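Local coordinates for putative membrane protein COG4129 (Clostridium difficile, PDB 3KMI) that is a putative membrane protein, possibly an aromatic acid exporter, represented here by its C-terminal domain, at residues K15-E20 and S50-S55; V24-A29 and F111-G116; D86-L91 and K165-N170. All coordinates share one frame; numbering follows the deposited sequence. Where two conformers were deposited one is given.

Overall arrangement
All three contacts join antiparallel helices within one all-helical bundle. Interactions 1 and 2 draw on successive parts of helix 7-33, which meets helix 41-61 and then helix 103-117; interaction 3 pairs helix 68-95 with helix 148-176. Interaction 3 is buried near the middle of the chain. Interaction 2 is partly buried and abuts it: Leu-88 of interaction 3 packs on Val-24, Leu-25 and Ile-28, with centres about 11 Å apart. Interaction 1 lies farther out, its centre about 17 Å from that of interaction 2, and Lys-16 and Glu-20 lie over Leu-51. Interaction 2 combines close aliphatic packing with a histidine ring, whereas interaction 3 sets one isoleucine against the base of a phenylalanine and an asparagine amide.

Interaction 1 (K15-E20 and S50-S55); sequences KKLQEE and SLIDSS
The carboxylate of Glu-20 turns one face to Leu-51: methyl CD2 sits above the plane of the group, displaced toward its oxygens, with OE1 the nearer of the two at 3.4 Å from Leu-51 CD2. Closer to the carboxylate plane, beyond the same oxygen, lies Leu-51 CB, 3.5 Å from Glu-20 OE1. The setting is an antiparallel helix pair of an all-helical bundle: segments 15-20 and 50-55, on helices 7-33 and 41-61, run at 159° with axes 10.6 Å apart. At that spacing the backbones stay well separated and side chains fill the gap, Leu-51 being the central one. Its CG points anti to the backbone N (chi1 -168°), which sends CD2 toward helix 7-33, while CD1 turns aside to meet the end of Lys-16. Lys-16 lies across this leucine with its aliphatic chain, CG and CE both resting on CD2; the approach of Lys-16 CE to Leu-51 CD2, 3.3 Å, is tighter than ordinary van der Waals contact. The chain bends at chi3 (87°), and the ammonium end passes beside methyl CD1. The charged groups of Lys-16 and Glu-20 thus border an apolar side chain on the outer part of the contact. Deeper in, Leu-17 sends CD2 between two residues of the partner helix, 3.9 Å from Leu-51 CG and, crossing at about a right angle, 3.8 Å from Ile-52 CG1. Helix 68-95 covers this inner side: Leu-17 also packs on Met-78 and Ile-81, Ile-52 on Arg-85, and Ser-55 on Phe-74. Methyl CD1 of Leu-17 only skirts the hydroxyl of buried Ser-55. That hydroxyl is satisfied within its own helix, where Leu-51 O accepts two bonds from one residue, from Ser-55 N and, at 2.6 Å, from Ser-55 OG.

Interaction 2 (V24-A29 and F111-G116); sequences VLIDIA and FIHKIG
His-113 reaches from helix 103-117 over Ala-29 of helix 7-33, in a closely packed antiparallel helix pair of the bundle whose segment axes approach to 8.5 Å. From CB, chi1 of -82° sets CG beside the backbone N and swings the imidazole across to the partner helix. CG, the first ring atom, already lies within contact of the Ala-29 methyl, and all the other ring atoms share it: Ala-29 CB stands over the centre of one face, a CH-pi contact 3.6 Å from the His-113 ring centroid and only 9° off its normal. At the ring edge, CD2 meets Ile-26 CG2 at 3.8 Å. The tip, NE2, is hydrogen-bonded to Asp-30 OD1, one residue past the segment, which helps to fix the rotation of the ring. Beside the histidine, Ile-112 CG2 fits among Ala-29 CB, the carbonyl oxygen of Leu-25 and Leu-25 CG, the last at 3.5 Å. Leu-25 continues inward toward helix 148-176, where both it and Ile-115 pack on Phe-167. Small residues permit the close approach: Ile-26 lies directly on the backbone of Gly-116, its CG1 3.9 Å from Gly-116 CA.

Interaction 3 (D86-L91 and K165-N170); sequences DILENL and KQFLVN
Ile-87 extends its CD1 methyl into the surface of helix 148-176, overlapping the backbone N of Phe-167, the CB and CG of Gln-166 and the amide of Asn-170, in an antiparallel helix pair near the centre of the all-helical bundle. The closest approach is Ile-87 CD1 to Asn-170 ND2, 3.4 Å, the two side chains coming from opposite directions. CG1 stands beside the backbone N (chi1 -73°), which leaves the other branch, Ile-87 CG2, anti to it and 4.1 Å from Phe-167 CB, near the plane of the phenyl ring at its edge. Leu-88 adds a looser touch, its CD2 4.4 Å from Phe-167 CE1. The amides beside this apolar contact are tied together: Gln-166 bends back at chi2 so that NE2 donates to Asn-170 OD1 (3.2 Å, 160° at the hydrogen), approaching from above the Asn-170 carbonyl plane. Asn-170 ND2 is hydrogen-bonded to Gln-84 OE1, and Gln-84 NE2 to Phe-167 O, so polar bonds also join the two helices one turn before Ile-87. Around this buried pair, helix 7-33 supplies Val-21 against Phe-167, helix 41-61 sets Leu-48 against Leu-88, and helix 124-140 packs Leu-128 and Leu-129 on Leu-168.

Interaction 1 (K15-E20 and S50-S55)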
# COMPACT_ATOMS: atom_id res chain seq x y z
N LYS A 15 -2.32 5.14 -21.96
CA LYS A 15 -2.10 3.79 -22.48
C LYS A 15 -0.63 3.33 -22.32
O LYS A 15 -0.36 2.21 -21.88
CB LYS A 15 -2.45 3.78 -23.97
CG LYS A 15 -2.15 2.49 -24.68
CD LYS A 15 -3.15 1.39 -24.34
CE LYS A 15 -3.18 0.29 -25.42
NZ LYS A 15 -3.70 0.78 -26.75
N LYS A 16 0.31 4.21 -22.68
CA LYS A 16 1.72 3.89 -22.54
C LYS A 16 2.13 3.72 -21.06
O LYS A 16 2.90 2.81 -20.73
CB LYS A 16 2.57 4.95 -23.25
CG LYS A 16 4.08 4.70 -23.18
CD LYS A 16 4.85 5.49 -24.22
CE LYS A 16 5.22 6.90 -23.73
NZ LYS A 16 6.14 7.67 -24.64
N LEU A 17 1.63 4.58 -20.17
CA LEU A 17 1.92 4.45 -18.73
C LEU A 17 1.40 3.11 -18.17
O LEU A 17 2.11 2.44 -17.44
CB LEU A 17 1.29 5.60 -17.92
CG LEU A 17 2.04 6.93 -18.06
CD1 LEU A 17 1.09 8.09 -17.90
CD2 LEU A 17 3.18 6.99 -17.04
N GLN A 18 0.18 2.75 -18.53
CA GLN A 18 -0.35 1.44 -18.15
C GLN A 18 0.54 0.29 -18.64
O GLN A 18 0.77 -0.67 -17.92
CB GLN A 18 -1.78 1.25 -18.64
CG GLN A 18 -2.39 -0.09 -18.19
CD GLN A 18 -3.84 -0.24 -18.60
OE1 GLN A 18 -4.70 0.52 -18.15
NE2 GLN A 18 -4.13 -1.24 -19.44
N GLU A 19 0.98 0.39 -19.89
CA GLU A 19 1.83 -0.64 -20.48
C GLU A 19 3.15 -0.72 -19.69
O GLU A 19 3.60 -1.80 -19.39
CB GLU A 19 2.06 -0.34 -21.96
CG GLU A 19 0.75 -0.33 -22.77
CD GLU A 19 0.89 0.13 -24.24
OE1 GLU A 19 1.97 0.61 -24.65
OE2 GLU A 19 -0.10 0.01 -24.98
N GLU A 20 3.73 0.41 -19.32
CA GLU A 20 4.94 0.40 -18.50
C GLU A 20 4.76 -0.15 -17.10
O GLU A 20 5.66 -0.81 -16.58
CB GLU A 20 5.67 1.77 -18.53
CG GLU A 20 6.22 2.00 -19.95
CD GLU A 20 6.95 3.31 -20.14
OE1 GLU A 20 7.13 4.06 -19.16
OE2 GLU A 20 7.33 3.59 -21.30
N SER A 50 10.54 7.82 -15.26
CA SER A 50 10.90 8.95 -16.15
C SER A 50 9.68 9.40 -16.99
O SER A 50 9.49 10.61 -17.23
CB SER A 50 12.08 8.59 -17.05
OG SER A 50 13.21 8.26 -16.28
N LEU A 51 8.86 8.45 -17.42
CA LEU A 51 7.58 8.78 -18.11
C LEU A 51 6.52 9.43 -17.24
O LEU A 51 5.71 10.29 -17.71
CB LEU A 51 6.97 7.53 -18.78
CG LEU A 51 5.80 7.86 -19.75
CD1 LEU A 51 6.15 8.87 -20.80
CD2 LEU A 51 5.24 6.60 -20.46
N ILE A 52 6.46 9.01 -15.98
CA ILE A 52 5.55 9.65 -15.04
C ILE A 52 5.99 11.09 -14.88
O ILE A 52 5.15 12.02 -14.90
CB ILE A 52 5.59 8.94 -13.63
CG1 ILE A 52 4.78 7.64 -13.68
CG2 ILE A 52 5.09 9.93 -12.54
CD1 ILE A 52 5.06 6.62 -12.49
N ASP A 53 7.31 11.31 -14.78
CA ASP A 53 7.81 12.69 -14.57
C ASP A 53 7.61 13.56 -15.80
O ASP A 53 7.22 14.71 -15.67
CB ASP A 53 9.30 12.72 -14.20
CG ASP A 53 9.58 12.15 -12.81
OD1 ASP A 53 8.67 12.10 -11.95
OD2 ASP A 53 10.72 11.73 -12.59
N SER A 54 7.95 13.05 -16.98
CA SER A 54 7.77 13.85 -18.18
C SER A 54 6.29 14.13 -18.44
O SER A 54 5.92 15.23 -18.90
CB SER A 54 8.49 13.25 -19.38
OG SER A 54 8.11 11.92 -19.65
N SER A 55 5.42 13.17 -18.14
CA SER A 55 4.02 13.36 -18.41
C SER A 55 3.46 14.44 -17.52
O SER A 55 2.71 15.30 -17.97
CB SER A 55 3.26 12.04 -18.25
OG SER A 55 3.78 11.13 -19.20

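Interaction 2 (V24-A29 and F111-G116)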
# COMPACT_ATOMS: atom_id res chain seq x y z
N VAL A 24 6.68 -3.71 -15.52
CA VAL A 24 7.34 -3.83 -14.22
C VAL A 24 6.63 -4.94 -13.43
O VAL A 24 7.27 -5.70 -12.74
CB VAL A 24 7.32 -2.49 -13.42
CG1 VAL A 24 7.89 -2.70 -11.99
CG2 VAL A 24 8.13 -1.39 -14.15
N LEU A 25 5.31 -4.99 -13.49
CA LEU A 25 4.57 -6.05 -12.79
C LEU A 25 5.02 -7.45 -13.23
O LEU A 25 5.25 -8.35 -12.40
CB LEU A 25 3.05 -5.84 -12.99
CG LEU A 25 2.18 -6.80 -12.18
CD1 LEU A 25 2.15 -6.42 -10.68
CD2 LEU A 25 0.70 -6.85 -12.70
N ILE A 26 5.15 -7.65 -14.53
CA ILE A 26 5.60 -8.93 -15.06
C ILE A 26 7.05 -9.23 -14.62
O ILE A 26 7.40 -10.39 -14.35
CB ILE A 26 5.45 -8.94 -16.61
CG1 ILE A 26 3.96 -8.94 -16.98
CG2 ILE A 26 6.20 -10.09 -17.24
CD1 ILE A 26 3.64 -8.33 -18.37
N ASP A 27 7.90 -8.19 -14.57
CA ASP A 27 9.27 -8.38 -14.05
C ASP A 27 9.20 -8.94 -12.66
O ASP A 27 9.98 -9.83 -12.33
CB ASP A 27 10.06 -7.07 -13.93
CG ASP A 27 10.40 -6.46 -15.25
OD1 ASP A 27 10.41 -7.20 -16.25
OD2 ASP A 27 10.68 -5.24 -15.29
N ILE A 28 8.28 -8.41 -11.84
CA ILE A 28 8.08 -8.92 -10.47
C ILE A 28 7.69 -10.43 -10.45
O ILE A 28 8.32 -11.26 -9.75
CB ILE A 28 7.10 -8.03 -9.66
CG1 ILE A 28 7.79 -6.70 -9.33
CG2 ILE A 28 6.65 -8.73 -8.37
CD1 ILE A 28 6.79 -5.53 -9.10
N ALA A 29 6.69 -10.79 -11.24
CA ALA A 29 6.29 -12.21 -11.35
C ALA A 29 7.52 -13.10 -11.70
O ALA A 29 7.63 -14.22 -11.19
CB ALA A 29 5.20 -12.39 -12.39
N PHE A 111 -0.40 -15.91 -11.36
CA PHE A 111 -1.52 -14.95 -11.22
C PHE A 111 -1.08 -13.51 -11.59
O PHE A 111 -1.82 -12.78 -12.27
CB PHE A 111 -2.10 -15.03 -9.80
CG PHE A 111 -3.27 -14.09 -9.55
CD1 PHE A 111 -4.42 -14.15 -10.35
CD2 PHE A 111 -3.24 -13.19 -8.49
CE1 PHE A 111 -5.52 -13.27 -10.10
CE2 PHE A 111 -4.31 -12.32 -8.24
CZ PHE A 111 -5.45 -12.36 -9.06
N ILE A 112 0.12 -13.11 -11.17
CA ILE A 112 0.68 -11.83 -11.53
C ILE A 112 0.94 -11.72 -13.05
O ILE A 112 0.70 -10.67 -13.65
CB ILE A 112 1.98 -11.50 -10.72
CG1 ILE A 112 1.64 -11.39 -9.22
CG2 ILE A 112 2.59 -10.19 -11.24
CD1 ILE A 112 2.84 -11.38 -8.26
N HIS A 113 1.47 -12.77 -13.66
CA HIS A 113 1.56 -12.82 -15.14
C HIS A 113 0.22 -12.66 -15.82
O HIS A 113 0.09 -11.95 -16.82
CB HIS A 113 2.18 -14.13 -15.64
CG HIS A 113 3.68 -14.15 -15.59
ND1 HIS A 113 4.39 -15.09 -14.88
CD2 HIS A 113 4.61 -13.36 -16.19
CE1 HIS A 113 5.69 -14.87 -15.01
NE2 HIS A 113 5.85 -13.82 -15.79
N LYS A 114 -0.79 -13.34 -15.28
CA LYS A 114 -2.12 -13.27 -15.84
C LYS A 114 -2.58 -11.83 -15.78
O LYS A 114 -3.09 -11.27 -16.77
CB LYS A 114 -3.08 -14.19 -15.07
CG LYS A 114 -4.53 -14.14 -15.56
CD LYS A 114 -5.38 -15.08 -14.74
CE LYS A 114 -6.81 -15.22 -15.25
NZ LYS A 114 -7.51 -16.24 -14.41
N ILE A 115 -2.39 -11.21 -14.64
CA ILE A 115 -2.76 -9.79 -14.47
C ILE A 115 -1.98 -8.92 -15.49
O ILE A 115 -2.56 -8.05 -16.17
CB ILE A 115 -2.52 -9.28 -13.02
CG1 ILE A 115 -3.40 -10.02 -11.98
CG2 ILE A 115 -2.72 -7.74 -12.97
CD1 ILE A 115 -3.07 -9.69 -10.47
N GLY A 116 -0.68 -9.11 -15.56
CA GLY A 116 0.13 -8.28 -16.43
C GLY A 116 -0.28 -8.34 -17.90
O GLY A 116 -0.13 -7.35 -18.63

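Interaction 3 (D86-L91 and K165-N170)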
# COMPACT_ATOMS: atom_id res chain seq x y z
N ASP A 86 4.06 2.95 -6.75
CA ASP A 86 4.35 2.67 -5.35
C ASP A 86 4.08 1.18 -4.96
O ASP A 86 4.86 0.58 -4.22
CB ASP A 86 3.55 3.60 -4.41
CG ASP A 86 4.04 5.06 -4.46
OD1 ASP A 86 5.06 5.34 -5.13
OD2 ASP A 86 3.37 5.95 -3.88
N ILE A 87 2.97 0.64 -5.44
CA ILE A 87 2.58 -0.76 -5.10
C ILE A 87 3.58 -1.72 -5.76
O ILE A 87 3.95 -2.74 -5.16
CB ILE A 87 1.15 -1.07 -5.57
CG1 ILE A 87 0.12 -0.36 -4.68
CG2 ILE A 87 0.84 -2.61 -5.60
CD1 ILE A 87 -1.28 -0.32 -5.33
N LEU A 88 4.01 -1.40 -6.97
CA LEU A 88 5.10 -2.16 -7.61
C LEU A 88 6.36 -2.19 -6.76
O LEU A 88 6.96 -3.26 -6.55
CB LEU A 88 5.44 -1.60 -9.02
CG LEU A 88 4.36 -1.77 -10.12
CD1 LEU A 88 4.70 -0.91 -11.37
CD2 LEU A 88 4.20 -3.26 -10.49
N GLU A 89 6.76 -1.01 -6.28
CA GLU A 89 7.91 -0.97 -5.36
C GLU A 89 7.68 -1.79 -4.08
O GLU A 89 8.60 -2.46 -3.62
CB GLU A 89 8.24 0.48 -5.00
CG GLU A 89 8.78 1.22 -6.18
CD GLU A 89 9.23 2.63 -5.82
OE1 GLU A 89 8.42 3.43 -5.32
OE2 GLU A 89 10.39 2.92 -6.00
N ASN A 90 6.48 -1.73 -3.51
CA ASN A 90 6.14 -2.56 -2.35
C ASN A 90 6.24 -4.07 -2.67
O ASN A 90 6.79 -4.83 -1.87
CB ASN A 90 4.74 -2.24 -1.82
CG ASN A 90 4.60 -0.81 -1.34
OD1 ASN A 90 5.59 -0.09 -1.13
ND2 ASN A 90 3.35 -0.39 -1.15
N LEU A 91 5.68 -4.49 -3.80
CA LEU A 91 5.79 -5.89 -4.22
C LEU A 91 7.25 -6.28 -4.36
O LEU A 91 7.67 -7.27 -3.76
CB LEU A 91 5.03 -6.11 -5.52
CG LEU A 91 3.52 -6.03 -5.32
CD1 LEU A 91 2.85 -5.76 -6.66
CD2 LEU A 91 2.98 -7.29 -4.68
N LYS A 165 -4.40 -6.62 -4.27
CA LYS A 165 -5.81 -6.23 -4.22
C LYS A 165 -5.93 -4.75 -4.57
O LYS A 165 -6.77 -4.37 -5.38
CB LYS A 165 -6.42 -6.49 -2.84
CG LYS A 165 -7.93 -6.35 -2.79
CD LYS A 165 -8.46 -6.69 -1.39
CE LYS A 165 -9.97 -6.61 -1.31
NZ LYS A 165 -10.38 -7.09 0.02
N GLN A 166 -5.09 -3.92 -3.96
CA GLN A 166 -5.13 -2.49 -4.27
C GLN A 166 -4.71 -2.22 -5.71
O GLN A 166 -5.30 -1.38 -6.34
CB GLN A 166 -4.31 -1.65 -3.31
CG GLN A 166 -4.70 -0.15 -3.48
CD GLN A 166 -6.22 0.13 -3.27
OE1 GLN A 166 -6.82 -0.29 -2.26
NE2 GLN A 166 -6.83 0.86 -4.21
N PHE A 167 -3.71 -2.95 -6.23
CA PHE A 167 -3.37 -2.86 -7.65
C PHE A 167 -4.57 -3.09 -8.59
O PHE A 167 -4.79 -2.34 -9.56
CB PHE A 167 -2.25 -3.86 -8.00
CG PHE A 167 -1.72 -3.70 -9.39
CD1 PHE A 167 -0.61 -2.89 -9.63
CD2 PHE A 167 -2.36 -4.33 -10.48
CE1 PHE A 167 -0.12 -2.72 -10.88
CE2 PHE A 167 -1.89 -4.16 -11.75
CZ PHE A 167 -0.75 -3.35 -11.97
N LEU A 168 -5.37 -4.10 -8.28
CA LEU A 168 -6.51 -4.43 -9.13
C LEU A 168 -7.62 -3.41 -8.99
O LEU A 168 -8.29 -3.10 -9.96
CB LEU A 168 -7.05 -5.85 -8.86
CG LEU A 168 -6.14 -7.02 -9.29
CD1 LEU A 168 -6.56 -8.35 -8.61
CD2 LEU A 168 -6.09 -7.19 -10.84
N VAL A 169 -7.78 -2.86 -7.78
CA VAL A 169 -8.79 -1.82 -7.55
C VAL A 169 -8.42 -0.60 -8.36
O VAL A 169 -9.30 0.05 -8.97
CB VAL A 169 -8.93 -1.48 -6.05
CG1 VAL A 169 -9.76 -0.19 -5.83
CG2 VAL A 169 -9.52 -2.67 -5.30
N ASN A 170 -7.12 -0.30 -8.35
CA ASN A 170 -6.55 0.83 -9.09
C ASN A 170 -6.69 0.66 -10.60
O ASN A 170 -7.02 1.60 -11.32
CB ASN A 170 -5.05 1.06 -8.74
CG ASN A 170 -4.86 1.75 -7.39
OD1 ASN A 170 -5.78 2.33 -6.85
ND2 ASN A 170 -3.64 1.67 -6.85